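Local coordinates for mitochondrial antiviral signaling protein (MAVS) (Equus caballus, PDB 4O9L), which probably relays antiviral innate immune signals at mitochondria by assembling through its caspase recruitment domain into prion-like filaments, at residues A[10-15]-A[69-74]; A[28-33]-A[76-81]. The protein carries 1 engineered substitution. One frame throughout, in Å; residues are numbered along the deposited sequence.

Interaction 1. Residues A[10-15]-A[69-74]; sequences KTFQYI and NGWVHS
Helix 6-17 meets the first turn of helix 71-81 without a hydrogen bond between them, the backbones coming nearest at Thr-11 and Val-72, whose CA atoms lie 7.5 Å apart. Trp-71 contributes the largest share of the buried surface. Its CG stands between the backbone N and the carbonyl carbon, chi1 68°, a crowded position that sends the six-membered half of the indole toward the other helix, where it arrives rim first. Its CH2 stops 3.7 Å from the backbone N of Phe-12, close to the plane of the indole, and CZ2 lies 3.8 Å from Phe-12 CB. At a neighbouring corner CZ3 meets Ile-15 CD1 at 3.8 Å, again at the edge; this methyl comes from the opposite direction. With CG anti to the backbone N (chi1 -178°), the Phe-12 ring is carried past the indole and turns an edge to Trp-71 CH2, while Arg-66 makes a cation-pi contact with the ring. Thr-11 turns its methyl to the contact: CG2 is 4.0 Å from Trp-71 CH2, approaching obliquely, and meets Val-72 CG2 tip to tip at 4.0 Å. The same Val-72 methyl sits 3.4 Å above the centre of the indole plane, so one branch both backs the tryptophan and touches the threonine. The buried Thr-11 hydroxyl is satisfied within its own helix by Ala-7 O. Gly-70, with positive phi (61°), is the N-cap residue of helix 71-81, and its O accepts a bond from Ser-74 N. The contact belongs to the buried interior of the death-fold helical bundle: Phe-12, Ile-15 and Trp-71 also lean on helix 39-66 through Thr-63, Phe-62 and Leu-65, while Tyr-95 of helix 85-96 packs against Thr-11 and Val-72.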
# COMPACT_ATOMS: atom_id res chain seq x y z
N LYS A 10 8.27 8.73 -6.24
CA LYS A 10 9.36 8.64 -5.27
C LYS A 10 8.98 7.72 -4.12
O LYS A 10 9.80 6.90 -3.66
CB LYS A 10 9.69 10.04 -4.73
CG LYS A 10 10.66 10.03 -3.56
CD LYS A 10 10.95 11.45 -3.08
CE LYS A 10 11.55 12.31 -4.20
NZ LYS A 10 11.34 13.76 -3.93
N THR A 11 7.74 7.84 -3.67
CA THR A 11 7.23 6.99 -2.60
C THR A 11 7.13 5.53 -3.05
O THR A 11 7.59 4.63 -2.34
CB THR A 11 5.86 7.49 -2.10
OG1 THR A 11 5.97 8.86 -1.70
CG2 THR A 11 5.37 6.65 -0.89
N PHE A 12 6.56 5.30 -4.23
CA PHE A 12 6.47 3.94 -4.75
C PHE A 12 7.86 3.31 -4.87
O PHE A 12 8.06 2.14 -4.52
CB PHE A 12 5.74 3.90 -6.09
CG PHE A 12 5.59 2.51 -6.64
CD1 PHE A 12 4.55 1.69 -6.22
CD2 PHE A 12 6.50 2.01 -7.57
CE1 PHE A 12 4.42 0.39 -6.71
CE2 PHE A 12 6.38 0.72 -8.06
CZ PHE A 12 5.34 -0.09 -7.65
N GLN A 13 8.83 4.08 -5.34
CA GLN A 13 10.17 3.55 -5.53
C GLN A 13 10.84 3.24 -4.19
O GLN A 13 11.60 2.28 -4.06
CB GLN A 13 11.02 4.52 -6.36
CG GLN A 13 10.51 4.74 -7.79
CD GLN A 13 10.30 3.44 -8.56
OE1 GLN A 13 11.09 2.49 -8.44
NE2 GLN A 13 9.25 3.39 -9.38
N TYR A 14 10.54 4.06 -3.19
CA TYR A 14 11.06 3.81 -1.85
C TYR A 14 10.53 2.49 -1.30
O TYR A 14 11.31 1.67 -0.79
CB TYR A 14 10.70 4.97 -0.91
CG TYR A 14 11.03 4.69 0.54
CD1 TYR A 14 12.33 4.83 1.02
CD2 TYR A 14 10.05 4.29 1.43
CE1 TYR A 14 12.64 4.58 2.37
CE2 TYR A 14 10.33 4.03 2.77
CZ TYR A 14 11.63 4.18 3.23
OH TYR A 14 11.90 3.92 4.57
N ILE A 15 9.22 2.29 -1.40
CA ILE A 15 8.59 1.06 -0.91
C ILE A 15 9.22 -0.15 -1.61
O ILE A 15 9.59 -1.13 -0.96
CB ILE A 15 7.05 1.10 -1.08
CG1 ILE A 15 6.44 2.18 -0.17
CG2 ILE A 15 6.44 -0.25 -0.74
CD1 ILE A 15 4.95 2.51 -0.47
N ASN A 69 -6.10 6.95 -7.37
CA ASN A 69 -6.02 8.29 -6.78
C ASN A 69 -5.62 8.29 -5.31
O ASN A 69 -6.21 7.56 -4.50
CB ASN A 69 -7.38 8.99 -6.93
CG ASN A 69 -7.50 10.25 -6.06
OD1 ASN A 69 -7.85 10.18 -4.87
ND2 ASN A 69 -7.23 11.40 -6.66
N GLY A 70 -4.62 9.10 -4.97
CA GLY A 70 -4.29 9.39 -3.58
C GLY A 70 -3.88 8.21 -2.72
O GLY A 70 -4.06 8.23 -1.50
N TRP A 71 -3.31 7.18 -3.36
CA TRP A 71 -2.95 5.95 -2.67
C TRP A 71 -1.94 6.16 -1.55
O TRP A 71 -1.96 5.43 -0.57
CB TRP A 71 -2.39 4.92 -3.66
CG TRP A 71 -1.06 5.29 -4.26
CD1 TRP A 71 -0.86 6.00 -5.41
CD2 TRP A 71 0.24 4.93 -3.77
NE1 TRP A 71 0.50 6.12 -5.66
CE2 TRP A 71 1.19 5.48 -4.67
CE3 TRP A 71 0.70 4.22 -2.65
CZ2 TRP A 71 2.57 5.32 -4.49
CZ3 TRP A 71 2.06 4.07 -2.47
CH2 TRP A 71 2.98 4.61 -3.38
N VAL A 72 -1.06 7.15 -1.69
CA VAL A 72 -0.05 7.37 -0.65
C VAL A 72 -0.72 7.71 0.69
O VAL A 72 -0.40 7.13 1.72
CB VAL A 72 0.97 8.45 -1.04
CG1 VAL A 72 1.89 8.77 0.13
CG2 VAL A 72 1.80 7.98 -2.24
N HIS A 73 -1.67 8.63 0.66
CA HIS A 73 -2.35 9.05 1.89
C HIS A 73 -3.33 8.01 2.39
O HIS A 73 -3.52 7.85 3.61
CB HIS A 73 -2.98 10.43 1.65
CG HIS A 73 -2.01 11.39 1.06
ND1 HIS A 73 -0.97 11.95 1.79
CD2 HIS A 73 -1.83 11.83 -0.21
CE1 HIS A 73 -0.23 12.71 1.01
NE2 HIS A 73 -0.74 12.65 -0.22
N SER A 74 -3.94 7.28 1.47
CA SER A 74 -4.74 6.12 1.84
C SER A 74 -3.87 5.12 2.61
O SER A 74 -4.24 4.67 3.69
CB SER A 74 -5.33 5.46 0.58
OG SER A 74 -6.27 4.45 0.93

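Interaction 2. Residues A[28-33]-A[76-81]; sequences LRILPY and IGALRA. Engineered in segment 28-33: Arg-29 (natural residue Glu).
Tyr-33 and Ile-30 close on Ala-78, Leu-79 and Ala-81 of helix 71-81, one of the helix contacts of the death-fold bundle of a caspase recruitment domain. Ala-78 is the centre: its CB lies 3.6 Å from Tyr-33 CB and equally near Ile-30 CG1, filling the space between the two side chains. One turn on, the methyl of Ala-81 makes a CH-pi contact over a face of the Tyr-33 ring, CB lying 3.8 Å from the ring centroid and 18° off the normal, displaced toward the CD1-CE1 side. Deeper in, Ile-30 CD1 reaches Leu-79 CD2 at 3.8 Å, the two side chains crossing at a slant. Ile-30 gets there because CG1 is anti to the backbone N (chi1 -160°), carrying CD1 inward, where Leu-61 of helix 39-66 and Ile-25 also touch the side chain. The backbone bond from Tyr-33 N to Ile-30 O holds the two residues on the same short turn, which includes the 3-10 segment 31-33. At the solvent-facing side, the extended chain of the engineered Arg-29 reaches toward the C-terminal end of helix 71-81; NH1 forms a salt bridge with Glu-83 and merely passes Ala-81 O, at 4.0 Å, too far for a hydrogen bond.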
# COMPACT_ATOMS: atom_id res chain seq x y z
N LEU A 28 -4.81 -8.93 4.50
CA LEU A 28 -6.24 -9.03 4.74
C LEU A 28 -6.71 -7.97 5.72
O LEU A 28 -7.80 -7.41 5.57
CB LEU A 28 -6.61 -10.43 5.24
CG LEU A 28 -6.63 -11.54 4.19
CD1 LEU A 28 -7.38 -12.76 4.77
CD2 LEU A 28 -7.28 -11.08 2.89
N ARG A 29 -5.88 -7.67 6.72
CA ARG A 29 -6.22 -6.66 7.70
C ARG A 29 -6.19 -5.24 7.14
O ARG A 29 -7.02 -4.42 7.50
CB ARG A 29 -5.28 -6.74 8.91
CG ARG A 29 -5.57 -5.70 9.96
CD ARG A 29 -4.67 -5.85 11.18
NE ARG A 29 -5.06 -4.89 12.21
CZ ARG A 29 -4.33 -4.61 13.28
NH1 ARG A 29 -4.77 -3.72 14.16
NH2 ARG A 29 -3.17 -5.23 13.46
N ILE A 30 -5.25 -4.96 6.24
CA ILE A 30 -5.10 -3.59 5.75
C ILE A 30 -6.10 -3.21 4.65
O ILE A 30 -6.51 -2.05 4.58
CB ILE A 30 -3.65 -3.26 5.31
CG1 ILE A 30 -3.43 -1.73 5.28
CG2 ILE A 30 -3.34 -3.90 3.94
CD1 ILE A 30 -1.97 -1.27 5.13
N LEU A 31 -6.51 -4.19 3.83
CA LEU A 31 -7.39 -3.95 2.68
C LEU A 31 -8.63 -3.05 2.93
O LEU A 31 -8.85 -2.10 2.18
CB LEU A 31 -7.82 -5.26 2.01
CG LEU A 31 -6.82 -6.01 1.13
CD1 LEU A 31 -7.41 -7.33 0.64
CD2 LEU A 31 -6.40 -5.15 -0.06
N PRO A 32 -9.44 -3.35 3.98
CA PRO A 32 -10.66 -2.55 4.14
C PRO A 32 -10.38 -1.09 4.48
O PRO A 32 -11.29 -0.26 4.35
CB PRO A 32 -11.38 -3.24 5.32
CG PRO A 32 -10.70 -4.56 5.49
CD PRO A 32 -9.30 -4.36 5.05
N TYR A 33 -9.17 -0.77 4.94
CA TYR A 33 -8.84 0.61 5.30
C TYR A 33 -8.41 1.46 4.10
O TYR A 33 -8.42 2.69 4.18
CB TYR A 33 -7.75 0.64 6.38
CG TYR A 33 -8.20 0.12 7.72
CD1 TYR A 33 -9.03 0.88 8.54
CD2 TYR A 33 -7.81 -1.14 8.16
CE1 TYR A 33 -9.45 0.40 9.78
CE2 TYR A 33 -8.23 -1.62 9.39
CZ TYR A 33 -9.05 -0.85 10.19
OH TYR A 33 -9.46 -1.32 11.41
N ILE A 76 -0.94 5.59 4.17
CA ILE A 76 -0.50 6.15 5.44
C ILE A 76 -1.59 6.00 6.49
O ILE A 76 -1.33 5.50 7.60
CB ILE A 76 -0.10 7.64 5.29
CG1 ILE A 76 1.23 7.74 4.54
CG2 ILE A 76 0.00 8.34 6.67
CD1 ILE A 76 1.50 9.11 3.97
N GLY A 77 -2.82 6.39 6.15
CA GLY A 77 -3.94 6.24 7.07
C GLY A 77 -4.17 4.79 7.48
O GLY A 77 -4.44 4.48 8.65
N ALA A 78 -4.07 3.89 6.51
CA ALA A 78 -4.33 2.48 6.74
C ALA A 78 -3.24 1.85 7.60
O ALA A 78 -3.52 0.99 8.45
CB ALA A 78 -4.48 1.74 5.42
N LEU A 79 -1.99 2.26 7.38
CA LEU A 79 -0.89 1.76 8.21
C LEU A 79 -1.10 2.13 9.68
O LEU A 79 -0.91 1.30 10.57
CB LEU A 79 0.46 2.25 7.68
CG LEU A 79 0.89 1.58 6.36
CD1 LEU A 79 2.02 2.35 5.65
CD2 LEU A 79 1.28 0.12 6.62
N ARG A 80 -1.50 3.37 9.94
CA ARG A 80 -1.81 3.80 11.30
C ARG A 80 -2.95 2.98 11.88
O ARG A 80 -2.92 2.56 13.04
CB ARG A 80 -2.19 5.29 11.31
CG ARG A 80 -1.01 6.22 11.02
CD ARG A 80 -1.47 7.63 10.75
NE ARG A 80 -0.34 8.53 10.48
CZ ARG A 80 -0.46 9.69 9.85
NH1 ARG A 80 -1.65 10.08 9.40
NH2 ARG A 80 0.60 10.45 9.65
N ALA A 81 -3.98 2.74 11.07
CA ALA A 81 -5.15 2.00 11.54
C ALA A 81 -4.84 0.52 11.84
O ALA A 81 -5.60 -0.15 12.54
CB ALA A 81 -6.28 2.13 10.55

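Both contacts draw on helix 71-81: interaction 1 uses its first turn against helix 6-17, and interaction 2 its last turns against the 28-33 segment. Their centres lie about 14 Å apart. The segments alternate along the chain, and the one helix 71-81 packs on two parts that both precede helix 39-66. The two contacts touch by packing where Ser-74 OG lies 4.3 Å from Tyr-33 O. Interaction 1 is wholly buried, whereas interaction 2 runs from the buried Ile-30 out to exposed Tyr-33 and the engineered Arg-29. Helix 39-66 touches side chains of both contacts.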